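Local coordinates for protein taurine:2-oxoglutarate aminotransferase (Bifidobacterium kashiwanohense PV20-2, PDB 6JIX) that probably transfers the amino group of taurine to 2-oxoglutarate, using bound pyridoxal 5'-phosphate as its cofactor, at residues 218-222 against 266-270; 223-227 against 412-417; 258-264 against 331-337; 93-98 against 324-329. One frame throughout, in Å; residues are numbered along the deposited sequence.

Contacts 1 and 2 are buried, their centres about 10 and 11 Å from the centre of the chain, whereas contacts 3 and 4 lie further out and are only partly buried. Contact 1 continues directly into contact 2, since residues 218-222 and 223-227 are consecutive; there, polar groups matter, with a carboxylate gripping Ser220, Ala266 and Trp267 and a water joining Asn225, Arg412 and Glu413. Contacts 3 and 4 share helix 318-333 and are mainly apolar, meeting where Phe258 touches Val328 and Leu98. Contact 1 also reaches contact 3, through Asn269 and Thr261. Only in contact 4 do the segments themselves touch the second subunit; it lies about 20 Å, by nearest atoms, from contact 2.

Contact 1. Residues 218-222 against 266-270; sequences MESIV and AWQNF. With PLP (pyridoxal-5'-phosphate), chain G.
Ser220 and Ala266 meet through their CB atoms, 3.8 Å apart, where the chain just past the end of strand 213-219, in the seven-stranded sheet of the large domain (fold type I, as in other class-III aminotransferases), meets the 3-10 turn 266-269. Both CB atoms are directed at the opposite segment. Ser220 OG is swung beside its own backbone N (chi1 -66°) and lies at the edge of the Trp267 indole, near the ring plane, 3.6 Å from Trp267 CB. No hydrogen bond joins the two segments directly; instead Glu253 does so from outside, its OE2 bonded to both Ser220 OG and Trp267 N and its OE1 taking Ala266 N. That carboxylate thus ties the serine hydroxyl to the start of the turn. Beyond CB the indole turns from residues 218-222 and meets the Phe277 ring.

One residue further on, the Ile221 side chain reaches towards residues 266-270: CG1 stands beside the backbone N (chi1 -70°), which carries it to the edge of the Phe270 ring, 4.1 Å from CZ, while CD1 stands 4.3 Å from Ala266 CB. Ser220 O approaches the same ring obliquely, 3.8 Å from Phe270 CE2.

Glu219 turns to the cofactor side of the strand. Its extended chain carries OE1 towards the methyl carbon C2A of pyridoxal phosphate, and the carboxylate is held by Gly223 N at OE1 and Tyr143 N at OE2. Within the turn, Ala266 O accepts twice from Asn269: from its backbone N, and from ND2 at 2.9 Å, the latter in the carbonyl plane, on a lone pair, with a C=O...N angle of 114°.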
loop_
_atom_site.group_PDB
_atom_site.type_symbol
_atom_site.label_atom_id
_atom_site.label_comp_id
_atom_site.label_asym_id
_atom_site.label_seq_id
_atom_site.Cartn_x
_atom_site.Cartn_y
_atom_site.Cartn_z
ATOM N N MET A 218 3.115 -18.992 -3.303
ATOM C CA MET A 218 1.793 -19.522 -3.623
ATOM C C MET A 218 0.795 -19.159 -2.540
ATOM O O MET A 218 1.137 -19.111 -1.359
ATOM C CB MET A 218 1.779 -21.039 -3.916
ATOM C CG MET A 218 2.761 -21.892 -3.222
ATOM S SD MET A 218 3.076 -23.393 -4.210
ATOM C CE MET A 218 1.450 -24.066 -4.534
ATOM N N GLU A 219 -0.418 -18.813 -2.977
ATOM C CA GLU A 219 -1.561 -18.765 -2.070
ATOM C C GLU A 219 -1.738 -20.107 -1.380
ATOM O O GLU A 219 -1.802 -21.158 -2.038
ATOM C CB GLU A 219 -2.845 -18.438 -2.833
ATOM C CG GLU A 219 -3.010 -17.020 -3.311
ATOM C CD GLU A 219 -4.268 -16.844 -4.167
ATOM O OE1 GLU A 219 -5.316 -16.454 -3.600
ATOM O OE2 GLU A 219 -4.210 -17.085 -5.397
ATOM N N SER A 220 -1.878 -20.065 -0.053
ATOM C CA SER A 220 -2.061 -21.308 0.701
ATOM C C SER A 220 -3.171 -22.155 0.084
ATOM O O SER A 220 -2.969 -23.332 -0.242
ATOM C CB SER A 220 -2.371 -20.992 2.169
ATOM O OG SER A 220 -1.271 -20.372 2.831
ATOM N N ILE A 221 -4.327 -21.539 -0.156
ATOM C CA ILE A 221 -5.400 -22.095 -0.974
ATOM C C ILE A 221 -5.779 -21.006 -1.959
ATOM O O ILE A 221 -6.081 -19.882 -1.541
ATOM C CB ILE A 221 -6.622 -22.502 -0.131
ATOM C CG1 ILE A 221 -6.299 -23.724 0.720
ATOM C CG2 ILE A 221 -7.824 -22.797 -1.037
ATOM C CD1 ILE A 221 -7.205 -23.876 1.946
ATOM N N VAL A 222 -5.705 -21.306 -3.261
ATOM C CA VAL A 222 -5.982 -20.270 -4.261
ATOM C C VAL A 222 -7.382 -19.712 -4.037
ATOM O O VAL A 222 -8.374 -20.450 -4.103
ATOM C CB VAL A 222 -5.796 -20.797 -5.689
ATOM C CG1 VAL A 222 -6.530 -19.910 -6.676
ATOM C CG2 VAL A 222 -4.326 -20.834 -6.042
ATOM N N ALA A 266 -4.296 -20.494 6.846
ATOM C CA ALA A 266 -4.660 -21.646 6.028
ATOM C C ALA A 266 -3.491 -22.608 5.872
ATOM O O ALA A 266 -3.696 -23.828 5.865
ATOM C CB ALA A 266 -5.182 -21.200 4.660
ATOM N N TRP A 267 -2.258 -22.105 5.799
ATOM C CA TRP A 267 -1.169 -23.063 5.673
ATOM C C TRP A 267 -1.123 -24.006 6.876
ATOM O O TRP A 267 -0.551 -25.096 6.778
ATOM C CB TRP A 267 0.175 -22.349 5.455
ATOM C CG TRP A 267 0.616 -21.430 6.546
ATOM C CD1 TRP A 267 0.527 -20.065 6.556
ATOM C CD2 TRP A 267 1.258 -21.796 7.783
ATOM N NE1 TRP A 267 1.048 -19.563 7.726
ATOM C CE2 TRP A 267 1.508 -20.601 8.494
ATOM C CE3 TRP A 267 1.631 -23.016 8.363
ATOM C CZ2 TRP A 267 2.114 -20.594 9.755
ATOM C CZ3 TRP A 267 2.231 -23.007 9.615
ATOM C CH2 TRP A 267 2.464 -21.802 10.297
ATOM N N GLN A 268 -1.789 -23.655 7.978
ATOM C CA GLN A 268 -1.846 -24.551 9.127
ATOM C C GLN A 268 -2.739 -25.768 8.878
ATOM O O GLN A 268 -2.795 -26.650 9.741
ATOM C CB GLN A 268 -2.333 -23.798 10.366
ATOM C CG GLN A 268 -1.232 -23.023 11.077
ATOM C CD GLN A 268 -1.777 -21.861 11.904
ATOM O OE1 GLN A 268 -2.967 -21.540 11.830
ATOM N NE2 GLN A 268 -0.910 -21.226 12.694
ATOM N N ASN A 269 -3.444 -25.839 7.740
ATOM C CA ASN A 269 -4.186 -27.049 7.413
ATOM C C ASN A 269 -3.306 -28.092 6.763
ATOM O O ASN A 269 -3.803 -29.169 6.418
ATOM C CB ASN A 269 -5.318 -26.749 6.428
ATOM C CG ASN A 269 -6.388 -25.884 7.013
ATOM O OD1 ASN A 269 -7.261 -26.364 7.733
ATOM N ND2 ASN A 269 -6.343 -24.594 6.701
ATOM N N PHE A 270 -2.011 -27.821 6.653
ATOM C CA PHE A 270 -1.084 -28.647 5.906
ATOM C C PHE A 270 0.145 -28.850 6.774
ATOM O O PHE A 270 0.412 -28.082 7.704
ATOM C CB PHE A 270 -0.643 -28.029 4.567
ATOM C CG PHE A 270 -1.767 -27.607 3.647
ATOM C CD1 PHE A 270 -2.498 -28.541 2.931
ATOM C CD2 PHE A 270 -2.034 -26.258 3.436
ATOM C CE1 PHE A 270 -3.513 -28.141 2.052
ATOM C CE2 PHE A 270 -3.047 -25.851 2.557
ATOM C CZ PHE A 270 -3.781 -26.794 1.866
HETATM N N1 PLP G . -3.078 -11.892 -2.264
HETATM C C2 PLP G . -4.287 -12.459 -2.307
HETATM C C2A PLP G . -4.453 -13.948 -2.064
HETATM C C3 PLP G . -5.437 -11.678 -2.583
HETATM O O3 PLP G . -6.700 -12.237 -2.638
HETATM C C4 PLP G . -5.313 -10.324 -2.799
HETATM C C4A PLP G . -6.598 -9.497 -3.096
HETATM O O4A PLP G . -7.580 -10.035 -3.609
HETATM C C5 PLP G . -4.001 -9.761 -2.740
HETATM C C6 PLP G . -2.894 -10.574 -2.461
HETATM C C5A PLP G . -3.812 -8.218 -2.976
HETATM O O4P PLP G . -4.173 -7.607 -1.779
HETATM P P PLP G . -4.465 -6.006 -1.742
HETATM O O1P PLP G . -4.615 -5.547 -0.357
HETATM O O2P PLP G . -3.305 -5.234 -2.233
HETATM O O3P PLP G . -5.817 -5.683 -2.689
#

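Contact 2. Residues 223-227 against 412-417; sequences GANGV and RETNIN
Arg412 lays its aliphatic chain along Ala224 before its charged end turns to a bridging water. CB lies 3.3 Å from Ala224 O, CG is 3.5 Å from the same oxygen, and CD comes 4.1 Å from Ala224 CB. The bend at CG-CD (chi3 65°) then carries NE to the water, which accepts its N-H at 2.6 Å, at the edge of the guanidinium and in its plane. At the tip, Arg412 NH2 is 2.7 Å from this water and NH1 lies close to the like-charged Arg158. The water donates to Asn225 OD1 at 2.9 Å and to Glu413 OE2 at 2.7 Å, tying both segments to one water oxygen where no direct hydrogen bond spans them. Asp156 binds Asn225 ND2 and forms a long, weak ion pair with Arg412 NE; Glu413 is further fixed by His389 N at OE1 and Trp157 NE1 at OE2.

Arg412 to Asn415 make a type II' turn, and in the other segment Gly223 O accepts from both Gly226 N and Val227 N. The turn leads into strand 415-418, the edge of the antiparallel three-stranded sheet, paired with strand 370-376; helix 395-404 covers Ile416, while residues 223-227, between strand 213-219 and helix 234-245, place Val227 against Ala372 of that sheet.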
loop_
_atom_site.group_PDB
_atom_site.type_symbol
_atom_site.label_atom_id
_atom_site.label_comp_id
_atom_site.label_asym_id
_atom_site.label_seq_id
_atom_site.Cartn_x
_atom_site.Cartn_y
_atom_site.Cartn_z
ATOM N N GLY A 223 -7.472 -18.396 -3.805
ATOM C CA GLY A 223 -8.692 -17.784 -3.324
ATOM C C GLY A 223 -9.585 -17.106 -4.337
ATOM O O GLY A 223 -10.573 -17.694 -4.792
ATOM N N ALA A 224 -9.275 -15.855 -4.688
ATOM C CA ALA A 224 -10.197 -15.113 -5.541
ATOM C C ALA A 224 -10.477 -15.877 -6.821
ATOM O O ALA A 224 -11.594 -15.824 -7.349
ATOM C CB ALA A 224 -9.654 -13.714 -5.835
ATOM N N ASN A 225 -9.502 -16.647 -7.296
ATOM C CA ASN A 225 -9.658 -17.417 -8.519
ATOM C C ASN A 225 -10.371 -18.747 -8.287
ATOM O O ASN A 225 -10.325 -19.613 -9.170
ATOM C CB ASN A 225 -8.294 -17.656 -9.182
ATOM C CG ASN A 225 -7.886 -16.516 -10.084
ATOM O OD1 ASN A 225 -8.101 -16.552 -11.298
ATOM N ND2 ASN A 225 -7.301 -15.484 -9.494
ATOM N N GLY A 226 -11.007 -18.932 -7.129
ATOM C CA GLY A 226 -12.007 -19.981 -7.022
ATOM C C GLY A 226 -11.949 -20.956 -5.867
ATOM O O GLY A 226 -12.535 -22.027 -5.963
ATOM N N VAL A 227 -11.272 -20.614 -4.776
ATOM C CA VAL A 227 -11.133 -21.529 -3.642
ATOM C C VAL A 227 -10.716 -22.888 -4.176
ATOM O O VAL A 227 -11.394 -23.896 -3.951
ATOM C CB VAL A 227 -12.436 -21.626 -2.822
ATOM C CG1 VAL A 227 -12.186 -22.311 -1.498
ATOM C CG2 VAL A 227 -13.010 -20.241 -2.584
ATOM N N ARG A 412 -14.872 -14.977 -9.561
ATOM C CA ARG A 412 -13.990 -14.791 -10.703
ATOM C C ARG A 412 -14.156 -15.981 -11.627
ATOM O O ARG A 412 -14.606 -17.057 -11.217
ATOM C CB ARG A 412 -12.527 -14.623 -10.275
ATOM C CG ARG A 412 -12.251 -13.234 -9.661
ATOM C CD ARG A 412 -10.772 -12.897 -9.642
ATOM N NE ARG A 412 -10.237 -12.778 -10.993
ATOM C CZ ARG A 412 -10.173 -11.635 -11.663
ATOM N NH1 ARG A 412 -10.599 -10.505 -11.106
ATOM N NH2 ARG A 412 -9.684 -11.628 -12.891
ATOM N N GLU A 413 -13.852 -15.773 -12.901
ATOM C CA GLU A 413 -13.873 -16.863 -13.879
ATOM C C GLU A 413 -15.253 -17.514 -13.864
ATOM O O GLU A 413 -16.246 -16.829 -14.174
ATOM C CB GLU A 413 -12.706 -17.809 -13.574
ATOM C CG GLU A 413 -11.328 -17.262 -13.918
ATOM C CD GLU A 413 -11.359 -16.213 -15.023
ATOM O OE1 GLU A 413 -11.986 -16.451 -16.089
ATOM O OE2 GLU A 413 -10.743 -15.145 -14.819
ATOM N N THR A 414 -15.369 -18.804 -13.551
ATOM C CA THR A 414 -16.603 -19.569 -13.665
ATOM C C THR A 414 -17.163 -19.918 -12.289
ATOM O O THR A 414 -17.930 -20.880 -12.161
ATOM C CB THR A 414 -16.369 -20.844 -14.504
ATOM O OG1 THR A 414 -17.583 -21.284 -15.123
ATOM C CG2 THR A 414 -15.835 -22.005 -13.669
ATOM N N ASN A 415 -16.795 -19.148 -11.255
ATOM C CA ASN A 415 -17.101 -19.496 -9.874
ATOM C C ASN A 415 -17.985 -18.470 -9.196
ATOM O O ASN A 415 -17.976 -17.281 -9.528
ATOM C CB ASN A 415 -15.839 -19.659 -9.044
ATOM C CG ASN A 415 -14.855 -20.562 -9.710
ATOM O OD1 ASN A 415 -13.905 -20.102 -10.364
ATOM N ND2 ASN A 415 -15.097 -21.865 -9.606
ATOM N N ILE A 416 -18.746 -18.971 -8.231
ATOM C CA ILE A 416 -19.410 -18.165 -7.223
ATOM C C ILE A 416 -18.723 -18.454 -5.901
ATOM O O ILE A 416 -18.578 -19.619 -5.508
ATOM C CB ILE A 416 -20.918 -18.460 -7.144
ATOM C CG1 ILE A 416 -21.536 -18.428 -8.546
ATOM C CG2 ILE A 416 -21.580 -17.422 -6.287
ATOM C CD1 ILE A 416 -23.013 -18.694 -8.590
ATOM N N ASN A 417 -18.270 -17.402 -5.234
ATOM C CA ASN A 417 -17.724 -17.561 -3.898
ATOM C C ASN A 417 -18.841 -17.538 -2.874
ATOM O O ASN A 417 -19.854 -16.852 -3.042
ATOM C CB ASN A 417 -16.728 -16.447 -3.568
ATOM C CG ASN A 417 -15.552 -16.421 -4.519
ATOM O OD1 ASN A 417 -15.054 -17.472 -4.922
ATOM N ND2 ASN A 417 -15.095 -15.218 -4.879
HETATM O O HOH W 1 -9.059 -14.255 -12.849
#

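Contact 3. Residues 258-264 against 331-337; sequences FGRTGKM and YLEHDVC
The rings of Phe258 and Tyr331 lie nearly parallel, planes 24° apart, although the side chains themselves cross at about a right angle; the rings are slid so far that they barely overlap, with centroids 5.9 Å from one another. Over one face of the tyrosine ring lies the carbonyl carbon of Phe258, and Phe258 CB meets ring atom CE2 of Tyr331 at 3.6 Å. Met264 comes to the same tyrosine obliquely, in a Met-aromatic contact whose SD lies 5.2 Å from the ring centroid and 44° off its normal. The methionine chain leaves with CG anti to the backbone N (chi1 -170°) and then folds back, which brings CE to Leu332 CD2 at 3.9 Å and to Cys337 SG at 3.8 Å.

Tyr331 and Leu332 belong to the Schellman motif that ends helix 318-333: Val336 N bonds to Tyr331 O and Asp335 N to Leu332 O, and Asp335, with positive phi, also N-caps helix 336-357. Tyr331 OH hydrogen-bonds to Gly282 O, beside the cofactor-binding Lys281. Replacing Tyr331 with an alanine would probably leave Gly282 O without this partner and open a gap beside Phe258 CB and Met264. Cys337 packs on the turn 259-262 and its sequel, its SG 3.5 Å from Met264 N and its CB against Gly262 O.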
loop_
_atom_site.group_PDB
_atom_site.type_symbol
_atom_site.label_atom_id
_atom_site.label_comp_id
_atom_site.label_asym_id
_atom_site.label_seq_id
_atom_site.Cartn_x
_atom_site.Cartn_y
_atom_site.Cartn_z
ATOM N N PHE A 258 -6.581 -15.736 9.005
ATOM C CA PHE A 258 -7.418 -15.247 10.099
ATOM C C PHE A 258 -8.791 -15.929 10.134
ATOM O O PHE A 258 -9.846 -15.298 10.058
ATOM C CB PHE A 258 -7.497 -13.719 10.034
ATOM C CG PHE A 258 -6.154 -13.077 10.244
ATOM C CD1 PHE A 258 -5.581 -13.054 11.497
ATOM C CD2 PHE A 258 -5.416 -12.597 9.170
ATOM C CE1 PHE A 258 -4.318 -12.514 11.685
ATOM C CE2 PHE A 258 -4.150 -12.055 9.352
ATOM C CZ PHE A 258 -3.600 -12.012 10.605
ATOM N N GLY A 259 -8.750 -17.259 10.281
ATOM C CA GLY A 259 -9.933 -18.045 10.554
ATOM C C GLY A 259 -10.740 -18.439 9.345
ATOM O O GLY A 259 -11.682 -19.236 9.482
ATOM N N ARG A 260 -10.424 -17.882 8.172
ATOM C CA ARG A 260 -11.204 -18.135 6.966
ATOM C C ARG A 260 -11.462 -19.629 6.743
ATOM O O ARG A 260 -12.572 -20.027 6.356
ATOM C CB ARG A 260 -10.476 -17.520 5.770
ATOM C CG ARG A 260 -11.267 -17.594 4.486
ATOM C CD ARG A 260 -12.736 -17.409 4.788
ATOM N NE ARG A 260 -12.999 -16.042 5.186
ATOM C CZ ARG A 260 -14.214 -15.526 5.244
ATOM N NH1 ARG A 260 -15.249 -16.289 4.927
ATOM N NH2 ARG A 260 -14.386 -14.257 5.606
ATOM N N THR A 261 -10.455 -20.472 6.996
ATOM C CA THR A 261 -10.508 -21.898 6.686
ATOM C C THR A 261 -10.753 -22.777 7.905
ATOM O O THR A 261 -10.714 -24.006 7.779
ATOM C CB THR A 261 -9.203 -22.343 6.014
ATOM O OG1 THR A 261 -8.137 -22.370 6.987
ATOM C CG2 THR A 261 -8.849 -21.400 4.823
ATOM N N GLY A 262 -10.944 -22.185 9.085
ATOM C CA GLY A 262 -11.067 -22.928 10.321
ATOM C C GLY A 262 -9.792 -23.006 11.138
ATOM O O GLY A 262 -9.835 -23.457 12.287
ATOM N N LYS A 263 -8.671 -22.567 10.588
ATOM C CA LYS A 263 -7.415 -22.439 11.305
ATOM C C LYS A 263 -6.985 -20.979 11.234
ATOM O O LYS A 263 -7.470 -20.212 10.393
ATOM C CB LYS A 263 -6.340 -23.367 10.696
ATOM C CG LYS A 263 -6.466 -24.850 11.089
ATOM C CD LYS A 263 -5.341 -25.260 12.050
ATOM C CE LYS A 263 -5.431 -26.714 12.444
ATOM N NZ LYS A 263 -6.143 -27.452 11.385
ATOM N N MET A 264 -6.100 -20.564 12.140
ATOM C CA MET A 264 -5.705 -19.156 12.120
ATOM C C MET A 264 -5.068 -18.781 10.779
ATOM O O MET A 264 -5.393 -17.742 10.195
ATOM C CB MET A 264 -4.773 -18.830 13.284
ATOM C CG MET A 264 -4.536 -17.325 13.455
ATOM S SD MET A 264 -5.899 -16.382 14.241
ATOM C CE MET A 264 -6.768 -17.694 15.107
ATOM N N TYR A 331 -10.461 -13.101 17.689
ATOM C CA TYR A 331 -10.398 -14.430 17.082
ATOM C C TYR A 331 -10.114 -15.460 18.154
ATOM O O TYR A 331 -10.774 -16.502 18.226
ATOM C CB TYR A 331 -9.317 -14.514 15.989
ATOM C CG TYR A 331 -9.587 -13.755 14.708
ATOM C CD1 TYR A 331 -10.779 -13.921 14.012
ATOM C CD2 TYR A 331 -8.636 -12.870 14.192
ATOM C CE1 TYR A 331 -11.014 -13.228 12.853
ATOM C CE2 TYR A 331 -8.863 -12.173 13.035
ATOM C CZ TYR A 331 -10.050 -12.353 12.364
ATOM O OH TYR A 331 -10.280 -11.654 11.194
ATOM N N LEU A 332 -9.140 -15.157 19.014
ATOM C CA LEU A 332 -8.702 -16.108 20.024
ATOM C C LEU A 332 -9.730 -16.230 21.144
ATOM O O LEU A 332 -10.236 -17.329 21.420
ATOM C CB LEU A 332 -7.337 -15.685 20.570
ATOM C CG LEU A 332 -6.180 -15.632 19.559
ATOM C CD1 LEU A 332 -4.860 -15.209 20.213
ATOM C CD2 LEU A 332 -6.026 -16.975 18.844
ATOM N N GLU A 333 -10.072 -15.101 21.788
ATOM C CA GLU A 333 -10.918 -15.151 22.978
ATOM C C GLU A 333 -12.284 -15.759 22.681
ATOM O O GLU A 333 -12.834 -16.475 23.527
ATOM C CB GLU A 333 -11.077 -13.751 23.573
ATOM C CG GLU A 333 -9.890 -13.320 24.425
ATOM C CD GLU A 333 -9.734 -11.803 24.541
ATOM O OE1 GLU A 333 -10.755 -11.078 24.655
ATOM O OE2 GLU A 333 -8.574 -11.335 24.535
ATOM N N HIS A 334 -12.829 -15.527 21.482
ATOM C CA HIS A 334 -14.157 -16.014 21.116
ATOM C C HIS A 334 -14.095 -17.291 20.308
ATOM O O HIS A 334 -15.083 -17.650 19.656
ATOM C CB HIS A 334 -14.931 -14.949 20.343
ATOM C CG HIS A 334 -15.417 -13.827 21.201
ATOM N ND1 HIS A 334 -16.754 -13.589 21.425
ATOM C CD2 HIS A 334 -14.742 -12.888 21.906
ATOM C CE1 HIS A 334 -16.885 -12.542 22.221
ATOM N NE2 HIS A 334 -15.680 -12.098 22.528
ATOM N N ASP A 335 -12.941 -17.955 20.320
ATOM C CA ASP A 335 -12.692 -19.196 19.599
ATOM C C ASP A 335 -13.412 -19.196 18.251
ATOM O O ASP A 335 -14.334 -19.974 17.992
ATOM C CB ASP A 335 -13.058 -20.421 20.437
ATOM C CG ASP A 335 -12.225 -21.653 20.043
ATOM O OD1 ASP A 335 -11.720 -21.704 18.874
ATOM O OD2 ASP A 335 -12.064 -22.558 20.898
ATOM N N VAL A 336 -12.985 -18.263 17.396
ATOM C CA VAL A 336 -13.648 -18.093 16.112
ATOM C C VAL A 336 -13.319 -19.252 15.181
ATOM O O VAL A 336 -14.164 -19.665 14.379
ATOM C CB VAL A 336 -13.297 -16.716 15.511
ATOM C CG1 VAL A 336 -13.724 -16.638 14.059
ATOM C CG2 VAL A 336 -14.000 -15.628 16.297
ATOM N N CYS A 337 -12.117 -19.820 15.279
ATOM C CA CYS A 337 -11.798 -20.980 14.447
ATOM C C CYS A 337 -12.753 -22.134 14.726
ATOM O O CYS A 337 -13.301 -22.745 13.795
ATOM C CB CYS A 337 -10.353 -21.417 14.673
ATOM S SG CYS A 337 -9.162 -20.325 13.877
#

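Contact 4. Residues 93-98 against 324-329; sequences RLAKML and GVAAVN
Gly324 starts the contact by receiving Leu94 CD2 on its CA, at 3.8 Å; a CB here would clash with that methyl, consistent with a glycine at this close point. The axes of the two six-residue segments come to 9.7 Å, at an angle of 29° between their N-to-C directions. Val325 follows as a wedge with both branches used: CG1, anti to its backbone N (chi1 166°), meets Arg93 CD at 3.7 Å and Met97 SD at 4.0 Å, while CG2 rests on Leu94 CB. Ala326 and Ala327 pack on helix 66-78. Val328 returns to the interface: its CG1 touches Met97 CE at 3.5 Å, the two chains sliding past each other in opposite directions, and its CG2 reaches both Leu94 CD1 at 4.2 Å and Leu98 CD2 at 4.1 Å. Replacing Leu94 by an alanine is likely to open a gap over Gly324 and strip Val328 CG2 of one of its neighbours. Asn329 closes the series, crossing Met97 at about a right angle, with OD1 near the methionine methyl.

Leu94 and Leu98 also pack on Phe112 of strand 107-113, and Arg93 NH2 forms a salt bridge with Glu89 and a hydrogen bond with Glu4 O of the second subunit. No hydrogen bond joins the two segments, so the helix pair is held by apolar contacts of leucine, valine and methionine, with the aliphatic part of Arg93, whose charge is probably balanced by Glu89, outside the pair.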
loop_
_atom_site.group_PDB
_atom_site.type_symbol
_atom_site.label_atom_id
_atom_site.label_comp_id
_atom_site.label_asym_id
_atom_site.label_seq_id
_atom_site.Cartn_x
_atom_site.Cartn_y
_atom_site.Cartn_z
ATOM N N ARG A 93 2.924 -5.068 20.426
ATOM C CA ARG A 93 2.012 -6.108 20.847
ATOM C C ARG A 93 1.517 -6.913 19.659
ATOM O O ARG A 93 1.291 -8.124 19.778
ATOM C CB ARG A 93 0.840 -5.488 21.611
ATOM C CG ARG A 93 0.289 -6.366 22.704
ATOM C CD ARG A 93 -1.164 -6.039 22.968
ATOM N NE ARG A 93 -1.280 -4.925 23.900
ATOM C CZ ARG A 93 -0.825 -4.965 25.147
ATOM N NH1 ARG A 93 -0.233 -6.065 25.607
ATOM N NH2 ARG A 93 -0.963 -3.907 25.933
ATOM N N LEU A 94 1.336 -6.270 18.510
ATOM C CA LEU A 94 0.774 -7.015 17.394
ATOM C C LEU A 94 1.807 -7.947 16.774
ATOM O O LEU A 94 1.475 -9.076 16.389
ATOM C CB LEU A 94 0.199 -6.062 16.346
ATOM C CG LEU A 94 -0.619 -6.811 15.299
ATOM C CD1 LEU A 94 -1.560 -7.821 15.967
ATOM C CD2 LEU A 94 -1.370 -5.826 14.429
ATOM N N ALA A 95 3.064 -7.499 16.685
ATOM C CA ALA A 95 4.119 -8.357 16.160
ATOM C C ALA A 95 4.285 -9.613 17.012
ATOM O O ALA A 95 4.361 -10.727 16.485
ATOM C CB ALA A 95 5.427 -7.586 16.074
ATOM N N LYS A 96 4.324 -9.463 18.341
ATOM C CA LYS A 96 4.448 -10.644 19.190
ATOM C C LYS A 96 3.228 -11.548 19.060
ATOM O O LYS A 96 3.366 -12.763 18.893
ATOM C CB LYS A 96 4.673 -10.253 20.649
ATOM C CG LYS A 96 5.465 -11.319 21.412
ATOM C CD LYS A 96 4.818 -11.690 22.738
ATOM C CE LYS A 96 5.679 -12.697 23.474
ATOM N NZ LYS A 96 4.850 -13.795 24.026
ATOM N N MET A 97 2.019 -10.973 19.130
ATOM C CA MET A 97 0.813 -11.791 19.017
ATOM C C MET A 97 0.802 -12.569 17.713
ATOM O O MET A 97 0.393 -13.736 17.678
ATOM C CB MET A 97 -0.437 -10.932 19.104
ATOM C CG MET A 97 -0.716 -10.362 20.462
ATOM S SD MET A 97 -1.958 -9.074 20.324
ATOM C CE MET A 97 -3.320 -10.035 19.700
ATOM N N LEU A 98 1.224 -11.930 16.623
ATOM C CA LEU A 98 1.205 -12.594 15.327
ATOM C C LEU A 98 2.227 -13.718 15.281
ATOM O O LEU A 98 1.902 -14.842 14.883
ATOM C CB LEU A 98 1.463 -11.585 14.218
ATOM C CG LEU A 98 0.320 -10.634 13.925
ATOM C CD1 LEU A 98 0.626 -9.895 12.642
ATOM C CD2 LEU A 98 -0.969 -11.417 13.836
ATOM N N GLY A 324 -5.643 -4.117 14.771
ATOM C CA GLY A 324 -5.186 -5.500 14.668
ATOM C C GLY A 324 -5.172 -6.229 15.999
ATOM O O GLY A 324 -5.695 -7.338 16.124
ATOM N N VAL A 325 -4.599 -5.601 17.023
ATOM C CA VAL A 325 -4.561 -6.240 18.332
ATOM C C VAL A 325 -5.976 -6.641 18.758
ATOM O O VAL A 325 -6.204 -7.748 19.269
ATOM C CB VAL A 325 -3.889 -5.301 19.354
ATOM C CG1 VAL A 325 -4.142 -5.772 20.771
ATOM C CG2 VAL A 325 -2.396 -5.207 19.095
ATOM N N ALA A 326 -6.951 -5.754 18.544
ATOM C CA ALA A 326 -8.317 -6.062 18.948
ATOM C C ALA A 326 -8.893 -7.207 18.124
ATOM O O ALA A 326 -9.553 -8.106 18.664
ATOM C CB ALA A 326 -9.183 -4.815 18.823
ATOM N N ALA A 327 -8.660 -7.192 16.810
ATOM C CA ALA A 327 -9.165 -8.269 15.964
ATOM C C ALA A 327 -8.567 -9.611 16.364
ATOM O O ALA A 327 -9.289 -10.588 16.575
ATOM C CB ALA A 327 -8.863 -7.976 14.496
ATOM N N VAL A 328 -7.248 -9.678 16.503
ATOM C CA VAL A 328 -6.643 -10.976 16.788
ATOM C C VAL A 328 -7.108 -11.490 18.145
ATOM O O VAL A 328 -7.438 -12.675 18.288
ATOM C CB VAL A 328 -5.109 -10.897 16.698
ATOM C CG1 VAL A 328 -4.488 -12.191 17.182
ATOM C CG2 VAL A 328 -4.671 -10.550 15.256
ATOM N N ASN A 329 -7.175 -10.600 19.152
ATOM C CA ASN A 329 -7.660 -10.992 20.478
ATOM C C ASN A 329 -9.082 -11.533 20.403
ATOM O O ASN A 329 -9.421 -12.496 21.095
ATOM C CB ASN A 329 -7.604 -9.811 21.450
ATOM C CG ASN A 329 -6.261 -9.696 22.171
ATOM O OD1 ASN A 329 -5.537 -10.685 22.332
ATOM N ND2 ASN A 329 -5.919 -8.475 22.601
#